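Putative SAM-dependent O-methyltranferase (Podospora anserina, PDB 4YMG) probably transfers a methyl group from S-adenosylmethionine to an oxygen of its substrate, as a member of the cation-dependent O-methyltransferase family. Local coordinates at residues Arg68-Gly73 against Gly136-Ile141; Ile94-Tyr99 against Asp118-Ile123. One frame throughout, in Å; residues are numbered along the deposited sequence.

In the fold
Both contacts belong to one Rossmann-like sheet, with their centres about 10 Å apart. Across it, strand 120-124 forms one border within the chain, followed by 93-98, 68-72 and 138-143, all parallel. Contact 2 therefore closes the outer pair and contact 1 lies further in. Along the chain, both halves of contact 2 fall between 68-73 and 136-141. The two contacts meet where strand 68-72 adjoins 93-98: Ile69 O lies 2.7 Å from Val95 N, a probable hydrogen bond, and Val95 CG2 packs on Phe138 CE2 at 3.7 Å. Gly73, just past the C-terminal end of strand 68-72, and Glu98, the last residue of strand 93-98, both hold S-adenosylmethionine.

Contact 1 (Arg68-Gly73 against Gly136-Ile141); sequences RILEIG and GEFDLI. With SAM (S-adenosylmethionine), chain H.
In the parallel core of the class I methyltransferase fold, Arg68-Leu70 runs beside Phe138-Ile141. Leu70 N gives a hydrogen bond to Leu140 O at 3.0 Å, and Asp139 N one to Arg68 O at 2.9 Å. Leu140 N adds only a weak bond to that same Arg68 oxygen, just past the corner the chain turns at Asp139.

Phe138 is sandwiched. Leu70 CB sits squarely over one face, 3.5 Å from the ring centroid, while the Arg68 guanidinium stacks on the opposite face as an off-centre cation-pi pair, centres 3.9 Å apart and planes 29° from parallel. A bend in the arginine chain (chi3 86°) folds the guanidinium back over the ring. From there NH1 reaches Glu137 O at 3.1 Å, approaching from above the carbonyl plane rather than within it, and also bonds to Glu135 O; NE makes a salt bridge with Glu93. A water accepts from Glu137 N at 2.9 Å and, weakly, from NH1. A leucine in place of Arg68 would probably leave Glu93 without its ionic mate and Phe138 without the flat cation on its face.

At the other end of the strand, Gly73 O takes a hydrogen bond from SAM N at 2.9 Å.

Ile69 and Leu140 lie side by side against Trp83 of helix 78-86. On the other face of the sheet Leu70 meets Leu131 and Leu134, Ile141 meets Ile157 of helix 150-159, and strand 93-98 flanks the far edge of 68-72.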
ATOM      1  N   ARG B  68       8.263 -18.118  -3.078  1.00 18.64           N
ATOM      2  CA  ARG B  68       7.077 -18.952  -2.905  1.00 17.32           C
ATOM      3  C   ARG B  68       5.926 -18.091  -2.443  1.00 18.56           C
ATOM      4  O   ARG B  68       6.098 -17.208  -1.597  1.00 20.37           O
ATOM      5  CB  ARG B  68       7.303 -20.065  -1.873  1.00 14.72           C
ATOM      6  CG  ARG B  68       8.141 -21.233  -2.325  1.00 25.93           C
ATOM      7  CD  ARG B  68       8.197 -22.315  -1.223  1.00 27.20           C
ATOM      8  NE  ARG B  68       7.075 -23.257  -1.261  1.00 22.35           N
ATOM      9  CZ  ARG B  68       6.539 -23.824  -0.185  1.00 25.48           C
ATOM     10  NH1 ARG B  68       6.998 -23.531   1.026  1.00 22.67           N
ATOM     11  NH2 ARG B  68       5.536 -24.680  -0.312  1.00 29.55           N
ATOM     12  N   ILE B  69       4.746 -18.363  -2.979  1.00 15.08           N
ATOM     13  CA  ILE B  69       3.550 -17.632  -2.589  1.00 16.68           C
ATOM     14  C   ILE B  69       2.469 -18.581  -2.109  1.00 18.03           C
ATOM     15  O   ILE B  69       2.198 -19.606  -2.745  1.00 19.51           O
ATOM     16  CB  ILE B  69       3.003 -16.798  -3.762  1.00 18.10           C
ATOM     17  CG1 ILE B  69       3.997 -15.701  -4.133  1.00 16.20           C
ATOM     18  CG2 ILE B  69       1.638 -16.216  -3.414  1.00 11.93           C
ATOM     19  CD1 ILE B  69       3.562 -14.882  -5.334  1.00 19.15           C
ATOM     20  N   LEU B  70       1.872 -18.249  -0.971  1.00 15.88           N
ATOM     21  CA  LEU B  70       0.695 -18.957  -0.479  1.00 12.88           C
ATOM     22  C   LEU B  70      -0.517 -18.043  -0.511  1.00 11.50           C
ATOM     23  O   LEU B  70      -0.438 -16.894  -0.087  1.00 15.60           O
ATOM     24  CB  LEU B  70       0.928 -19.449   0.947  1.00 15.38           C
ATOM     25  CG  LEU B  70      -0.276 -19.976   1.715  1.00 15.82           C
ATOM     26  CD1 LEU B  70      -0.834 -21.242   1.059  1.00 12.50           C
ATOM     27  CD2 LEU B  70       0.155 -20.254   3.141  1.00 15.27           C
ATOM     28  N   GLU B  71      -1.654 -18.531  -0.991  1.00 11.68           N
ATOM     29  CA  GLU B  71      -2.859 -17.743  -0.795  1.00 15.15           C
ATOM     30  C   GLU B  71      -3.970 -18.620  -0.242  1.00 17.44           C
ATOM     31  O   GLU B  71      -4.082 -19.816  -0.561  1.00 14.29           O
ATOM     32  CB  GLU B  71      -3.285 -17.032  -2.098  1.00 17.58           C
ATOM     33  CG  GLU B  71      -4.136 -17.865  -2.992  1.00 22.77           C
ATOM     34  CD  GLU B  71      -4.703 -17.128  -4.198  1.00 21.91           C
ATOM     35  OE1 GLU B  71      -4.505 -15.895  -4.344  1.00 16.89           O
ATOM     36  OE2 GLU B  71      -5.393 -17.806  -4.990  1.00 19.22           O
ATOM     37  N   ILE B  72      -4.761 -18.048   0.632  1.00 13.88           N
ATOM     38  CA  ILE B  72      -5.897 -18.694   1.186  1.00 13.43           C
ATOM     39  C   ILE B  72      -7.161 -18.082   0.615  1.00 15.88           C
ATOM     40  O   ILE B  72      -7.460 -16.952   0.839  1.00 14.33           O
ATOM     41  CB  ILE B  72      -5.893 -18.638   2.711  1.00 13.42           C
ATOM     42  CG1 ILE B  72      -4.486 -18.865   3.249  1.00 15.37           C
ATOM     43  CG2 ILE B  72      -6.925 -19.547   3.284  1.00 11.22           C
ATOM     44  CD1 ILE B  72      -4.367 -18.723   4.732  1.00 20.60           C
ATOM     45  N   GLY B  73      -7.849 -18.863  -0.183  1.00 13.63           N
ATOM     46  CA  GLY B  73      -9.136 -18.533  -0.741  1.00 13.22           C
ATOM     47  C   GLY B  73      -9.102 -18.315  -2.225  1.00 15.60           C
ATOM     48  O   GLY B  73      -9.191 -17.241  -2.691  1.00 21.73           O
ATOM     49  N   GLY B 136       7.634 -25.874   4.909  1.00 20.98           N
ATOM     50  CA  GLY B 136       8.555 -24.875   4.402  1.00 22.02           C
ATOM     51  C   GLY B 136       8.059 -23.473   4.684  1.00 23.18           C
ATOM     52  O   GLY B 136       7.291 -23.263   5.626  1.00 21.06           O
ATOM     53  N   GLU B 137       8.492 -22.511   3.876  1.00 18.54           N
ATOM     54  CA  GLU B 137       8.117 -21.124   4.117  1.00 15.76           C
ATOM     55  C   GLU B 137       7.736 -20.384   2.840  1.00 16.77           C
ATOM     56  O   GLU B 137       8.142 -20.766   1.740  1.00 21.10           O
ATOM     57  CB  GLU B 137       9.253 -20.382   4.829  1.00 19.58           C
ATOM     58  CG  GLU B 137      10.489 -20.137   3.980  1.00 26.22           C
ATOM     59  CD  GLU B 137      11.654 -19.561   4.787  1.00 32.20           C
ATOM     60  OE1 GLU B 137      11.529 -19.439   6.029  1.00 28.52           O
ATOM     61  OE2 GLU B 137      12.688 -19.213   4.169  1.00 35.29           O
ATOM     62  N   PHE B 138       6.948 -19.322   3.011  1.00 17.59           N
ATOM     63  CA  PHE B 138       6.490 -18.485   1.907  1.00 16.84           C
ATOM     64  C   PHE B 138       6.949 -17.047   2.082  1.00 15.95           C
ATOM     65  O   PHE B 138       6.976 -16.525   3.204  1.00 18.32           O
ATOM     66  CB  PHE B 138       4.964 -18.545   1.786  1.00 12.32           C
ATOM     67  CG  PHE B 138       4.441 -19.929   1.498  1.00 15.33           C
ATOM     68  CD1 PHE B 138       4.136 -20.798   2.531  1.00 17.32           C
ATOM     69  CD2 PHE B 138       4.270 -20.359   0.194  1.00 18.45           C
ATOM     70  CE1 PHE B 138       3.660 -22.088   2.269  1.00 16.23           C
ATOM     71  CE2 PHE B 138       3.789 -21.639  -0.072  1.00 17.83           C
ATOM     72  CZ  PHE B 138       3.489 -22.499   0.972  1.00 18.03           C
ATOM     73  N   ASP B 139       7.308 -16.412   0.969  1.00 12.41           N
ATOM     74  CA  ASP B 139       7.775 -15.026   0.976  1.00 11.86           C
ATOM     75  C   ASP B 139       6.605 -14.050   0.893  1.00 12.12           C
ATOM     76  O   ASP B 139       6.724 -12.881   1.256  1.00 14.79           O
ATOM     77  CB  ASP B 139       8.737 -14.768  -0.185  1.00 16.43           C
ATOM     78  CG  ASP B 139      10.136 -15.288   0.076  1.00 27.45           C
ATOM     79  OD1 ASP B 139      10.534 -15.383   1.263  1.00 25.50           O
ATOM     80  OD2 ASP B 139      10.845 -15.581  -0.919  1.00 23.70           O
ATOM     81  N   LEU B 140       5.468 -14.535   0.423  1.00 12.73           N
ATOM     82  CA  LEU B 140       4.280 -13.692   0.336  1.00 14.06           C
ATOM     83  C   LEU B 140       3.087 -14.569   0.598  1.00 12.59           C
ATOM     84  O   LEU B 140       2.928 -15.607  -0.033  1.00 13.75           O
ATOM     85  CB  LEU B 140       4.169 -13.010  -1.033  1.00 14.74           C
ATOM     86  CG  LEU B 140       3.113 -11.902  -1.192  1.00 18.75           C
ATOM     87  CD1 LEU B 140       3.437 -11.044  -2.396  1.00 24.40           C
ATOM     88  CD2 LEU B 140       1.694 -12.465  -1.323  1.00 18.14           C
ATOM     89  N   ILE B 141       2.264 -14.159   1.552  1.00 14.32           N
ATOM     90  CA  ILE B 141       1.063 -14.893   1.885  1.00 12.46           C
ATOM     91  C   ILE B 141      -0.126 -13.949   1.776  1.00 13.13           C
ATOM     92  O   ILE B 141      -0.153 -12.892   2.415  1.00 13.87           O
ATOM     93  CB  ILE B 141       1.126 -15.499   3.310  1.00 10.24           C
ATOM     94  CG1 ILE B 141       2.354 -16.415   3.459  1.00 12.35           C
ATOM     95  CG2 ILE B 141      -0.181 -16.234   3.641  1.00 10.19           C
ATOM     96  CD1 ILE B 141       2.562 -16.928   4.898  1.00 13.06           C
TER
HETATM   97  N   SAM H1001      -8.660 -14.594  -3.757  1.00 18.63           N
HETATM   98  CA  SAM H1001      -9.791 -14.515  -4.687  1.00 19.74           C
HETATM   99  C   SAM H1001      -9.675 -13.358  -5.679  1.00 26.85           C
HETATM  100  O   SAM H1001      -8.907 -12.404  -5.483  1.00 22.62           O
HETATM  101  OXT SAM H1001     -10.378 -13.367  -6.693  1.00 28.68           O
HETATM  102  CB  SAM H1001     -11.138 -14.401  -3.984  1.00 16.78           C
HETATM  103  CG  SAM H1001     -11.275 -15.095  -2.634  1.00 16.10           C
HETATM  104  SD  SAM H1001     -13.014 -15.239  -2.140  1.00 21.56           S
HETATM  105  CE  SAM H1001     -13.265 -13.602  -1.391  1.00 32.20           C
HETATM  106  C5' SAM H1001     -12.928 -16.281  -0.645  1.00 17.04           C
HETATM  107  C4' SAM H1001     -12.728 -17.746  -1.006  1.00 16.67           C
HETATM  108  O4' SAM H1001     -12.386 -18.478   0.155  1.00 19.43           O
HETATM  109  C3' SAM H1001     -14.016 -18.361  -1.551  1.00 18.40           C
HETATM  110  O3' SAM H1001     -13.738 -18.973  -2.788  1.00 20.71           O
HETATM  111  C2' SAM H1001     -14.422 -19.400  -0.515  1.00 16.61           C
HETATM  112  O2' SAM H1001     -14.978 -20.561  -1.090  1.00 21.77           O
HETATM  113  C1' SAM H1001     -13.099 -19.693   0.179  1.00 15.05           C
HETATM  114  N9  SAM H1001     -13.251 -20.148   1.568  1.00 16.62           N
HETATM  115  C8  SAM H1001     -14.100 -19.673   2.544  1.00 20.11           C
HETATM  116  N7  SAM H1001     -13.887 -20.389   3.680  1.00 20.67           N
HETATM  117  C5  SAM H1001     -12.898 -21.294   3.441  1.00 23.66           C
HETATM  118  C6  SAM H1001     -12.285 -22.272   4.218  1.00 22.43           C
HETATM  119  N6  SAM H1001     -12.642 -22.456   5.486  1.00 21.58           N
HETATM  120  N1  SAM H1001     -11.290 -23.056   3.666  1.00 16.63           N
HETATM  121  C2  SAM H1001     -10.915 -22.892   2.352  1.00 17.38           C
HETATM  122  N3  SAM H1001     -11.521 -21.925   1.577  1.00 16.83           N
HETATM  123  C4  SAM H1001     -12.487 -21.137   2.118  1.00 19.04           C
HETATM  124  O   HOH W   1      10.148 -23.402   1.706  1.00 25.01           O

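Contact 2 (Ile94-Tyr99 against Asp118-Ile123); sequences IVTLEY and DRVKLI. With SAM (S-adenosylmethionine), chain H.
Leu97 and Ile123 lie side by side and point the same way, Leu97 CD2 resting 3.6 Å from Ile123 CB. Ile123 CD1 reaches back along the sheet and crosses Val95 CG1 at 3.6 Å, so one isoleucine spans two residues of the neighbouring strand. On the other face Thr96 and Leu122 meet at a slant: Thr96 CG2 touches Leu122 CD1 at 3.8 Å. Thr96 has its OG1 anti to the backbone N (chi1 -178°), which sends the hydroxyl to a hydrogen bond with Glu71 and leaves the methyl for the leucine. At the start of the pair, Ile94 CD1 comes obliquely to Arg119 NH1, whose own hydrogen bonds go to Ala92 O and Thr87 OG1.

The strands are the two arms of a right-handed beta-alpha-beta crossover, 93-98 and 120-124 joined through helix 101-114, and their axes diverge by 23°. Nearly straight backbone bonds alternate along them, among them Lys121 N to Ile94 O at 2.8 Å, and the series ends with the longer Glu98 N to Ile123 O at 3.2 Å. Helix 101-114 covers the face bearing Val120 and Leu122, through Phe111 and Ile104; helix 127-130 meets Leu97 and Ile123 on the opposite face.

Beyond the last bond Glu98 turns from the strand pair toward the cofactor, its chain bent at chi2 (59°). The carboxylate, which also accepts from Ser100 N and Tyr75 N, takes both ribose hydroxyls, SAM O2' at 2.6 Å from Glu98 OE2 and SAM O3' at 2.8 Å from Glu98 OE1, the acidic ribose grip familiar from class I methyltransferases. Next to it, Tyr99 sets one face of its ring over adenine atom C5.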
ATOM      1  N   ILE B  94       3.225 -21.331  -6.443  1.00 17.81           N
ATOM      2  CA  ILE B  94       2.051 -20.635  -5.944  1.00 16.65           C
ATOM      3  C   ILE B  94       1.085 -21.664  -5.386  1.00 16.44           C
ATOM      4  O   ILE B  94       0.533 -22.487  -6.113  1.00 22.67           O
ATOM      5  CB  ILE B  94       1.396 -19.789  -7.045  1.00 16.33           C
ATOM      6  CG1 ILE B  94       2.360 -18.666  -7.436  1.00 19.91           C
ATOM      7  CG2 ILE B  94       0.065 -19.196  -6.557  1.00 13.94           C
ATOM      8  CD1 ILE B  94       2.198 -18.213  -8.823  1.00 23.42           C
ATOM      9  N   VAL B  95       0.931 -21.647  -4.072  1.00 14.91           N
ATOM     10  CA  VAL B  95       0.048 -22.584  -3.398  1.00 15.18           C
ATOM     11  C   VAL B  95      -1.268 -21.886  -3.080  1.00 16.73           C
ATOM     12  O   VAL B  95      -1.283 -20.815  -2.473  1.00 18.33           O
ATOM     13  CB  VAL B  95       0.687 -23.117  -2.109  1.00 15.22           C
ATOM     14  CG1 VAL B  95      -0.269 -24.053  -1.400  1.00 16.55           C
ATOM     15  CG2 VAL B  95       2.022 -23.812  -2.428  1.00 15.03           C
ATOM     16  N   THR B  96      -2.381 -22.467  -3.489  1.00 15.87           N
ATOM     17  CA  THR B  96      -3.639 -21.806  -3.196  1.00 16.93           C
ATOM     18  C   THR B  96      -4.671 -22.776  -2.614  1.00 19.87           C
ATOM     19  O   THR B  96      -4.834 -23.908  -3.093  1.00 17.63           O
ATOM     20  CB  THR B  96      -4.178 -21.084  -4.471  1.00 18.19           C
ATOM     21  OG1 THR B  96      -5.400 -20.396  -4.166  1.00 14.39           O
ATOM     22  CG2 THR B  96      -4.372 -22.051  -5.638  1.00 18.19           C
ATOM     23  N   LEU B  97      -5.350 -22.329  -1.558  1.00 15.29           N
ATOM     24  CA  LEU B  97      -6.262 -23.185  -0.802  1.00 16.90           C
ATOM     25  C   LEU B  97      -7.719 -22.829  -1.072  1.00 20.33           C
ATOM     26  O   LEU B  97      -8.056 -21.652  -1.170  1.00 15.99           O
ATOM     27  CB  LEU B  97      -5.995 -23.076   0.705  1.00 17.23           C
ATOM     28  CG  LEU B  97      -4.556 -23.130   1.229  1.00 21.04           C
ATOM     29  CD1 LEU B  97      -4.571 -23.265   2.750  1.00 16.48           C
ATOM     30  CD2 LEU B  97      -3.788 -24.270   0.598  1.00 19.23           C
ATOM     31  N   GLU B  98      -8.581 -23.844  -1.161  1.00 18.74           N
ATOM     32  CA  GLU B  98     -10.007 -23.634  -1.453  1.00 19.47           C
ATOM     33  C   GLU B  98     -10.840 -24.835  -0.981  1.00 17.93           C
ATOM     34  O   GLU B  98     -10.385 -25.965  -1.086  1.00 17.76           O
ATOM     35  CB  GLU B  98     -10.199 -23.409  -2.952  1.00 15.94           C
ATOM     36  CG  GLU B  98     -11.644 -23.290  -3.383  1.00 16.18           C
ATOM     37  CD  GLU B  98     -12.337 -22.149  -2.693  1.00 18.19           C
ATOM     38  OE1 GLU B  98     -11.782 -21.026  -2.740  1.00 16.74           O
ATOM     39  OE2 GLU B  98     -13.423 -22.375  -2.107  1.00 18.40           O
ATOM     40  N   TYR B  99     -12.038 -24.575  -0.522  1.00 19.75           N
ATOM     41  CA  TYR B  99     -12.846 -25.674  -0.006  1.00 23.55           C
ATOM     42  C   TYR B  99     -14.109 -25.973  -0.786  1.00 18.60           C
ATOM     43  O   TYR B  99     -14.679 -27.007  -0.714  1.00 17.85           O
ATOM     44  CB  TYR B  99     -13.116 -25.524   1.470  1.00 23.94           C
ATOM     45  CG  TYR B  99     -14.205 -24.612   1.868  1.00 32.02           C
ATOM     46  CD1 TYR B  99     -14.977 -24.892   2.959  1.00 43.03           C
ATOM     47  CD2 TYR B  99     -14.437 -23.433   1.201  1.00 36.05           C
ATOM     48  CE1 TYR B  99     -15.958 -24.051   3.366  1.00 50.49           C
ATOM     49  CE2 TYR B  99     -15.446 -22.596   1.590  1.00 42.72           C
ATOM     50  CZ  TYR B  99     -16.193 -22.909   2.685  1.00 50.02           C
ATOM     51  OH  TYR B  99     -17.200 -22.117   3.141  1.00 54.08           O
ATOM     52  N   ASP B 118       2.337 -25.524 -14.190  1.00 38.54           N
ATOM     53  CA  ASP B 118       3.738 -25.799 -13.896  1.00 41.96           C
ATOM     54  C   ASP B 118       4.140 -25.407 -12.466  1.00 41.97           C
ATOM     55  O   ASP B 118       5.092 -25.962 -11.916  1.00 48.16           O
ATOM     56  CB  ASP B 118       4.656 -25.100 -14.918  1.00 46.09           C
ATOM     57  CG  ASP B 118       4.259 -23.653 -15.197  1.00 46.02           C
ATOM     58  OD1 ASP B 118       3.050 -23.344 -15.179  1.00 48.08           O
ATOM     59  OD2 ASP B 118       5.159 -22.825 -15.458  1.00 46.80           O
ATOM     60  N   ARG B 119       3.421 -24.476 -11.850  1.00 37.41           N
ATOM     61  CA  ARG B 119       3.817 -24.025 -10.515  1.00 33.68           C
ATOM     62  C   ARG B 119       2.659 -23.547  -9.634  1.00 27.54           C
ATOM     63  O   ARG B 119       2.875 -23.156  -8.483  1.00 25.90           O
ATOM     64  CB  ARG B 119       4.862 -22.915 -10.634  1.00 33.35           C
ATOM     65  CG  ARG B 119       4.578 -21.908 -11.721  1.00 30.71           C
ATOM     66  CD  ARG B 119       5.844 -21.148 -12.113  1.00 31.85           C
ATOM     67  NE  ARG B 119       5.532 -19.969 -12.919  1.00 26.03           N
ATOM     68  CZ  ARG B 119       5.211 -18.777 -12.421  1.00 25.18           C
ATOM     69  NH1 ARG B 119       5.158 -18.585 -11.099  1.00 17.24           N
ATOM     70  NH2 ARG B 119       4.947 -17.775 -13.248  1.00 21.48           N
ATOM     71  N   VAL B 120       1.440 -23.574 -10.169  1.00 24.02           N
ATOM     72  CA  VAL B 120       0.263 -23.317  -9.355  1.00 21.85           C
ATOM     73  C   VAL B 120      -0.288 -24.638  -8.842  1.00 26.68           C
ATOM     74  O   VAL B 120      -0.649 -25.518  -9.624  1.00 26.50           O
ATOM     75  CB  VAL B 120      -0.853 -22.578 -10.120  1.00 22.83           C
ATOM     76  CG1 VAL B 120      -2.064 -22.372  -9.199  1.00 19.61           C
ATOM     77  CG2 VAL B 120      -0.352 -21.245 -10.642  1.00 23.72           C
ATOM     78  N   LYS B 121      -0.349 -24.763  -7.525  1.00 18.79           N
ATOM     79  CA  LYS B 121      -0.835 -25.966  -6.892  1.00 21.19           C
ATOM     80  C   LYS B 121      -2.072 -25.651  -6.065  1.00 21.64           C
ATOM     81  O   LYS B 121      -2.018 -24.889  -5.100  1.00 19.72           O
ATOM     82  CB  LYS B 121       0.267 -26.592  -6.034  1.00 28.09           C
ATOM     83  CG  LYS B 121       1.258 -27.430  -6.860  1.00 42.53           C
ATOM     84  CD  LYS B 121       2.693 -26.917  -6.757  1.00 48.31           C
ATOM     85  CE  LYS B 121       3.647 -27.655  -7.702  1.00 49.69           C
ATOM     86  NZ  LYS B 121       3.625 -27.129  -9.100  1.00 48.52           N
ATOM     87  N   LEU B 122      -3.190 -26.233  -6.468  1.00 17.43           N
ATOM     88  CA  LEU B 122      -4.455 -26.035  -5.784  1.00 19.59           C
ATOM     89  C   LEU B 122      -4.653 -27.103  -4.717  1.00 25.07           C
ATOM     90  O   LEU B 122      -4.726 -28.297  -5.018  1.00 23.52           O
ATOM     91  CB  LEU B 122      -5.605 -26.066  -6.788  1.00 21.71           C
ATOM     92  CG  LEU B 122      -7.030 -25.930  -6.267  1.00 26.61           C
ATOM     93  CD1 LEU B 122      -7.214 -24.604  -5.563  1.00 25.27           C
ATOM     94  CD2 LEU B 122      -8.020 -26.076  -7.423  1.00 29.52           C
ATOM     95  N   ILE B 123      -4.737 -26.678  -3.465  1.00 19.76           N
ATOM     96  CA  ILE B 123      -4.930 -27.634  -2.390  1.00 17.74           C
ATOM     97  C   ILE B 123      -6.367 -27.586  -1.902  1.00 22.02           C
ATOM     98  O   ILE B 123      -6.842 -26.559  -1.416  1.00 18.46           O
ATOM     99  CB  ILE B 123      -3.962 -27.367  -1.249  1.00 25.10           C
ATOM    100  CG1 ILE B 123      -2.537 -27.416  -1.806  1.00 27.14           C
ATOM    101  CG2 ILE B 123      -4.180 -28.375  -0.106  1.00 23.93           C
ATOM    102  CD1 ILE B 123      -1.469 -27.347  -0.770  1.00 37.25           C
TER
HETATM  103  N   SAM H1001      -8.660 -14.594  -3.757  1.00 18.63           N
HETATM  104  CA  SAM H1001      -9.791 -14.515  -4.687  1.00 19.74           C
HETATM  105  C   SAM H1001      -9.675 -13.358  -5.679  1.00 26.85           C
HETATM  106  O   SAM H1001      -8.907 -12.404  -5.483  1.00 22.62           O
HETATM  107  OXT SAM H1001     -10.378 -13.367  -6.693  1.00 28.68           O
HETATM  108  CB  SAM H1001     -11.138 -14.401  -3.984  1.00 16.78           C
HETATM  109  CG  SAM H1001     -11.275 -15.095  -2.634  1.00 16.10           C
HETATM  110  SD  SAM H1001     -13.014 -15.239  -2.140  1.00 21.56           S
HETATM  111  CE  SAM H1001     -13.265 -13.602  -1.391  1.00 32.20           C
HETATM  112  C5' SAM H1001     -12.928 -16.281  -0.645  1.00 17.04           C
HETATM  113  C4' SAM H1001     -12.728 -17.746  -1.006  1.00 16.67           C
HETATM  114  O4' SAM H1001     -12.386 -18.478   0.155  1.00 19.43           O
HETATM  115  C3' SAM H1001     -14.016 -18.361  -1.551  1.00 18.40           C
HETATM  116  O3' SAM H1001     -13.738 -18.973  -2.788  1.00 20.71           O
HETATM  117  C2' SAM H1001     -14.422 -19.400  -0.515  1.00 16.61           C
HETATM  118  O2' SAM H1001     -14.978 -20.561  -1.090  1.00 21.77           O
HETATM  119  C1' SAM H1001     -13.099 -19.693   0.179  1.00 15.05           C
HETATM  120  N9  SAM H1001     -13.251 -20.148   1.568  1.00 16.62           N
HETATM  121  C8  SAM H1001     -14.100 -19.673   2.544  1.00 20.11           C
HETATM  122  N7  SAM H1001     -13.887 -20.389   3.680  1.00 20.67           N
HETATM  123  C5  SAM H1001     -12.898 -21.294   3.441  1.00 23.66           C
HETATM  124  C6  SAM H1001     -12.285 -22.272   4.218  1.00 22.43           C
HETATM  125  N6  SAM H1001     -12.642 -22.456   5.486  1.00 21.58           N
HETATM  126  N1  SAM H1001     -11.290 -23.056   3.666  1.00 16.63           N
HETATM  127  C2  SAM H1001     -10.915 -22.892   2.352  1.00 17.38           C
HETATM  128  N3  SAM H1001     -11.521 -21.925   1.577  1.00 16.83           N
HETATM  129  C4  SAM H1001     -12.487 -21.137   2.118  1.00 19.04           C